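Local coordinates for protein bottromycin amidohydrolase (Streptomyces purpureus, PDB 6I5S) that acts as a zinc-binding, thiazoline-specific amidohydrolase that serves as the gatekeeper of bottromycin biosynthesis, at residues G16-G21 with H123-G128; G232-V237 with D251-H256. One frame throughout, in Å; residues are numbered along the deposited sequence.

Interaction 1 (G16-G21 with H123-G128)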
loop_
_atom_site.group_PDB
_atom_site.type_symbol
_atom_site.label_atom_id
_atom_site.label_comp_id
_atom_site.label_asym_id
_atom_site.label_seq_id
_atom_site.Cartn_x
_atom_site.Cartn_y
_atom_site.Cartn_z
ATOM N N GLY A 16 -5.495 -19.370 4.405
ATOM C CA GLY A 16 -4.526 -18.989 5.439
ATOM C C GLY A 16 -4.611 -17.574 5.946
ATOM O O GLY A 16 -4.181 -17.306 7.069
ATOM N N LEU A 17 -5.153 -16.642 5.169
ATOM C CA LEU A 17 -5.314 -15.303 5.699
ATOM C C LEU A 17 -6.472 -15.181 6.677
ATOM O O LEU A 17 -6.552 -14.173 7.382
ATOM C CB LEU A 17 -5.554 -14.290 4.593
ATOM C CG LEU A 17 -4.353 -14.037 3.669
ATOM C CD1 LEU A 17 -4.717 -13.207 2.480
ATOM C CD2 LEU A 17 -3.183 -13.337 4.479
ATOM N N LEU A 18 -7.378 -16.161 6.720
ATOM C CA LEU A 18 -8.625 -16.055 7.467
ATOM C C LEU A 18 -8.843 -17.351 8.218
ATOM O O LEU A 18 -9.811 -18.071 7.983
ATOM C CB LEU A 18 -9.801 -15.743 6.543
ATOM C CG LEU A 18 -9.637 -14.428 5.785
ATOM C CD1 LEU A 18 -10.636 -14.333 4.652
ATOM C CD2 LEU A 18 -9.786 -13.237 6.724
ATOM N N PRO A 19 -7.948 -17.673 9.135
ATOM C CA PRO A 19 -7.979 -18.991 9.748
ATOM C C PRO A 19 -9.165 -19.145 10.689
ATOM O O PRO A 19 -9.579 -18.214 11.386
ATOM C CB PRO A 19 -6.652 -19.064 10.514
ATOM C CG PRO A 19 -6.231 -17.636 10.731
ATOM C CD PRO A 19 -6.753 -16.883 9.526
ATOM N N GLU A 20 -9.696 -20.364 10.711
ATOM C CA GLU A 20 -10.818 -20.684 11.590
ATOM C C GLU A 20 -10.420 -20.500 13.046
ATOM O O GLU A 20 -9.293 -20.805 13.447
ATOM C CB GLU A 20 -11.277 -22.131 11.368
ATOM C CG GLU A 20 -11.578 -22.496 9.926
ATOM C CD GLU A 20 -13.047 -22.400 9.593
ATOM O OE1 GLU A 20 -13.816 -23.249 10.094
ATOM O OE2 GLU A 20 -13.433 -21.473 8.842
ATOM N N GLY A 21 -11.364 -20.020 13.850
ATOM C CA GLY A 21 -11.148 -19.803 15.275
ATOM C C GLY A 21 -10.283 -18.613 15.639
ATOM O O GLY A 21 -9.961 -18.446 16.813
ATOM N N HIS A 123 -4.499 -14.870 -1.446
ATOM C CA HIS A 123 -5.061 -13.560 -1.694
ATOM C C HIS A 123 -6.245 -13.580 -2.641
ATOM O O HIS A 123 -7.136 -12.725 -2.509
ATOM C CB HIS A 123 -3.981 -12.624 -2.239
ATOM C CG HIS A 123 -2.829 -12.499 -1.327
ATOM N ND1 HIS A 123 -1.684 -13.261 -1.460
ATOM C CD2 HIS A 123 -2.657 -11.733 -0.218
ATOM C CE1 HIS A 123 -0.859 -12.973 -0.473
ATOM N NE2 HIS A 123 -1.433 -12.065 0.304
ATOM N N LEU A 124 -6.269 -14.487 -3.616
ATOM C CA LEU A 124 -7.474 -14.665 -4.420
ATOM C C LEU A 124 -8.617 -15.147 -3.561
ATOM O O LEU A 124 -9.770 -14.756 -3.773
ATOM C CB LEU A 124 -7.209 -15.667 -5.537
ATOM C CG LEU A 124 -6.157 -15.170 -6.584
ATOM C CD1 LEU A 124 -6.050 -16.200 -7.664
ATOM C CD2 LEU A 124 -6.533 -13.829 -7.213
ATOM N N LEU A 125 -8.339 -16.061 -2.639
ATOM C CA LEU A 125 -9.392 -16.495 -1.710
ATOM C C LEU A 125 -9.941 -15.306 -0.939
ATOM O O LEU A 125 -11.167 -15.129 -0.815
ATOM C CB LEU A 125 -8.855 -17.571 -0.762
ATOM C CG LEU A 125 -9.792 -18.249 0.225
ATOM C CD1 LEU A 125 -10.067 -17.301 1.415
ATOM C CD2 LEU A 125 -11.103 -18.693 -0.410
ATOM N N ALA A 126 -9.044 -14.453 -0.434
ATOM C CA ALA A 126 -9.478 -13.273 0.290
ATOM C C ALA A 126 -10.332 -12.374 -0.586
ATOM O O ALA A 126 -11.290 -11.788 -0.099
ATOM C CB ALA A 126 -8.246 -12.517 0.813
ATOM N N ALA A 127 -10.000 -12.269 -1.888
ATOM C CA ALA A 127 -10.841 -11.504 -2.813
ATOM C C ALA A 127 -12.227 -12.147 -2.929
ATOM O O ALA A 127 -13.231 -11.443 -3.060
ATOM C CB ALA A 127 -10.207 -11.404 -4.208
ATOM N N GLY A 128 -12.293 -13.486 -2.866
ATOM C CA GLY A 128 -13.605 -14.159 -2.935
ATOM C C GLY A 128 -14.421 -13.854 -1.691
ATOM O O GLY A 128 -15.639 -13.640 -1.758
#

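Interaction 2 (G232-V237 with D251-H256)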
loop_
_atom_site.group_PDB
_atom_site.type_symbol
_atom_site.label_atom_id
_atom_site.label_comp_id
_atom_site.label_asym_id
_atom_site.label_seq_id
_atom_site.Cartn_x
_atom_site.Cartn_y
_atom_site.Cartn_z
ATOM N N GLY A 232 15.914 1.605 -10.949
ATOM C CA GLY A 232 16.028 2.141 -12.302
ATOM C C GLY A 232 16.526 3.568 -12.309
ATOM O O GLY A 232 17.477 3.904 -13.000
ATOM N N PHE A 233 15.867 4.433 -11.540
ATOM C CA PHE A 233 16.433 5.760 -11.277
ATOM C C PHE A 233 17.638 5.658 -10.346
ATOM O O PHE A 233 18.606 6.425 -10.467
ATOM C CB PHE A 233 15.369 6.674 -10.669
ATOM C CG PHE A 233 14.200 6.941 -11.595
ATOM C CD1 PHE A 233 14.329 7.859 -12.640
ATOM C CD2 PHE A 233 13.035 6.227 -11.470
ATOM C CE1 PHE A 233 13.280 8.068 -13.514
ATOM C CE2 PHE A 233 11.979 6.428 -12.331
ATOM C CZ PHE A 233 12.106 7.372 -13.351
ATOM N N VAL A 234 17.567 4.753 -9.381
ATOM C CA VAL A 234 18.693 4.395 -8.528
ATOM C C VAL A 234 18.812 2.886 -8.542
ATOM O O VAL A 234 17.841 2.189 -8.844
ATOM C CB VAL A 234 18.494 4.921 -7.083
ATOM C CG1 VAL A 234 18.315 6.391 -7.126
ATOM C CG2 VAL A 234 17.324 4.282 -6.444
ATOM N N PRO A 235 19.968 2.357 -8.198
ATOM C CA PRO A 235 20.142 0.914 -8.197
ATOM C C PRO A 235 19.494 0.267 -6.982
ATOM O O PRO A 235 19.353 0.862 -5.916
ATOM C CB PRO A 235 21.668 0.747 -8.161
ATOM C CG PRO A 235 22.158 1.944 -7.572
ATOM C CD PRO A 235 21.217 3.066 -7.850
ATOM N N ASN A 236 19.116 -0.991 -7.155
ATOM C CA ASN A 236 18.689 -1.804 -6.025
ATOM C C ASN A 236 19.936 -2.199 -5.237
ATOM O O ASN A 236 20.552 -3.255 -5.480
ATOM C CB ASN A 236 17.909 -3.042 -6.493
ATOM C CG ASN A 236 17.484 -3.896 -5.340
ATOM O OD1 ASN A 236 17.782 -3.595 -4.162
ATOM N ND2 ASN A 236 16.770 -4.965 -5.645
ATOM N N VAL A 237 20.371 -1.301 -4.350
ATOM C CA VAL A 237 21.595 -1.536 -3.589
ATOM C C VAL A 237 21.452 -2.682 -2.602
ATOM O O VAL A 237 22.453 -3.191 -2.095
ATOM C CB VAL A 237 22.023 -0.244 -2.852
ATOM C CG1 VAL A 237 22.359 0.848 -3.860
ATOM C CG2 VAL A 237 20.970 0.243 -1.884
ATOM N N ASP A 251 26.871 7.146 -4.373
ATOM C CA ASP A 251 27.500 7.316 -5.676
ATOM C C ASP A 251 26.458 7.504 -6.771
ATOM O O ASP A 251 26.634 8.339 -7.672
ATOM C CB ASP A 251 28.365 6.104 -5.977
ATOM C CG ASP A 251 29.668 6.078 -5.165
ATOM O OD1 ASP A 251 29.993 7.069 -4.435
ATOM O OD2 ASP A 251 30.370 5.041 -5.275
ATOM N N ALA A 252 25.384 6.710 -6.733
ATOM C CA ALA A 252 24.326 6.841 -7.722
ATOM C C ALA A 252 23.717 8.235 -7.684
ATOM O O ALA A 252 23.481 8.863 -8.723
ATOM C CB ALA A 252 23.253 5.783 -7.466
ATOM N N LEU A 253 23.449 8.741 -6.484
ATOM C CA LEU A 253 22.829 10.051 -6.384
ATOM C C LEU A 253 23.810 11.142 -6.778
ATOM O O LEU A 253 23.417 12.128 -7.405
ATOM C CB LEU A 253 22.303 10.264 -4.969
ATOM C CG LEU A 253 21.140 9.345 -4.573
ATOM C CD1 LEU A 253 20.818 9.393 -3.105
ATOM C CD2 LEU A 253 19.920 9.722 -5.366
ATOM N N ARG A 254 25.089 10.965 -6.436
ATOM C CA ARG A 254 26.127 11.884 -6.891
ATOM C C ARG A 254 26.045 12.067 -8.399
ATOM O O ARG A 254 26.163 13.188 -8.901
ATOM C CB ARG A 254 27.508 11.357 -6.449
ATOM C CG ARG A 254 28.731 11.853 -7.216
ATOM C CD ARG A 254 29.000 13.290 -6.971
ATOM N NE ARG A 254 30.292 13.703 -7.513
ATOM C CZ ARG A 254 30.526 13.938 -8.800
ATOM N NH1 ARG A 254 29.551 13.791 -9.685
ATOM N NH2 ARG A 254 31.737 14.321 -9.204
ATOM N N HIS A 255 25.807 10.977 -9.146
ATOM C CA HIS A 255 25.732 11.040 -10.604
ATOM C C HIS A 255 24.307 11.221 -11.115
ATOM O O HIS A 255 23.992 10.777 -12.222
ATOM C CB HIS A 255 26.365 9.790 -11.223
ATOM C CG HIS A 255 27.833 9.658 -10.945
ATOM N ND1 HIS A 255 28.779 10.494 -11.506
ATOM C CD2 HIS A 255 28.517 8.793 -10.156
ATOM C CE1 HIS A 255 29.982 10.155 -11.071
ATOM N NE2 HIS A 255 29.851 9.121 -10.254
ATOM N N HIS A 256 23.443 11.881 -10.349
ATOM C CA HIS A 256 22.052 12.058 -10.742
ATOM C C HIS A 256 21.704 13.538 -10.820
ATOM O O HIS A 256 22.118 14.328 -9.963
ATOM C CB HIS A 256 21.122 11.333 -9.747
ATOM C CG HIS A 256 19.679 11.368 -10.140
ATOM N ND1 HIS A 256 18.822 12.368 -9.736
ATOM C CD2 HIS A 256 18.948 10.539 -10.923
ATOM C CE1 HIS A 256 17.623 12.151 -10.247
ATOM N NE2 HIS A 256 17.674 11.046 -10.972
#

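Interaction 1 (G16-G21 with H123-G128)
Leu-17 and Ala-126 bring the two backbones closest, with 7.1 Å from CA to CA. Residues 16-21 form an irregular loop and residues 123-128 one part of helix 121-132. No hydrogen bond joins them, and the contact is made by side chains that bury 186 Å² in total. Leu-17 carries most of it through a single methyl, CD1. With CG turned anti to the carbonyl carbon (chi1 -68°) and the chain extended beyond it, this methyl reaches between two residues one helical turn apart. It lies 4.0 Å from CB of Ala-126 and 3.7 Å from CD2 of the His-123 ring, which it approaches obliquely, the two side chains crossing at about a right angle. Farther along, CD1 of Leu-18 and CD1 of Leu-125 meet methyl to methyl at 4.4 Å, a looser pairing. Both His-123 nitrogens are engaged elsewhere: NE2 with the carbonyl O of Val-97, just after zinc ligand His-96, and ND1 with the backbone N of Glu-120. These two bonds fix the rotation of the ring and hold its CD2 where the leucine methyl can rest against it. The Leu-17 side chain also touches Val-97. The chemistry is apolar across the contact and polar behind it: a leucine of the N-terminal loop covers a buried histidine whose ND1 takes a backbone N-H and whose NE2 faces a carbonyl, consistent with a neutral ring protonated on NE2.

Interaction 2 (G232-V237 with D251-H256)
In Val-234, chi1 of -58° sets CG1 beside the backbone N, and in Leu-253 a chi2 of 169° extends CD1 and leaves the other branch, CD2, to meet the valine; CG1 of Val-234 and CD2 of Leu-253 are 4.1 Å apart. One residue on, the ring of Pro-235 presses on Ala-252. Its CD lies 3.4 Å from the CB of Ala-252, tighter than ordinary van der Waals packing, while CG stands farther off at 4.0 Å from the same methyl. The alanine CB points toward the loop, and the helix meets CD and CG of the proline with its shortest side chain; the CA atoms of Val-234 and Ala-252 come within 6.2 Å. At the other end CD2 of His-256 lies 4.2 Å from the carbonyl O of Phe-233, a loose and oblique approach. His-255 is the first residue to leave helical angles, and His-256 N is bonded to Leu-253 O (3.0 Å) at this helix end. The imidazole of His-256 is directed toward Phe-233 by its first torsion, with CG anti to the backbone N (-175°). No hydrogen bond crosses between the segments, and their hold is mainly apolar. Among its neighbours, the loop that follows strand 226-228 is packed here against the C-terminal end of helix 245-254. Helix 316-338 covers the buried side, with Leu-329 on Val-234 and Leu-325 and Ile-332 on Leu-253, while Trp-276 of helix 273-280 lies against Val-234.

Interactions 1 and 2 lie on opposite sides of the chain's centre, 39 Å apart between centres and about 20 Å at their nearest atoms, and follow one another in series along the chain. Both lie at a similar distance from a bound zinc ion, not necessarily the same one: the side chain of His-123 is about 11 Å away and that of Val-234 about 12 Å, beyond the first coordination shell. Interaction 1 is tied to the residue after His-96 by the His-123 bond to Val-97 O, and interaction 2 begins three residues after ligand His-229. The carboxylated lysine at position 183 is a ligand in both metal sites, as in binuclear amidohydrolases.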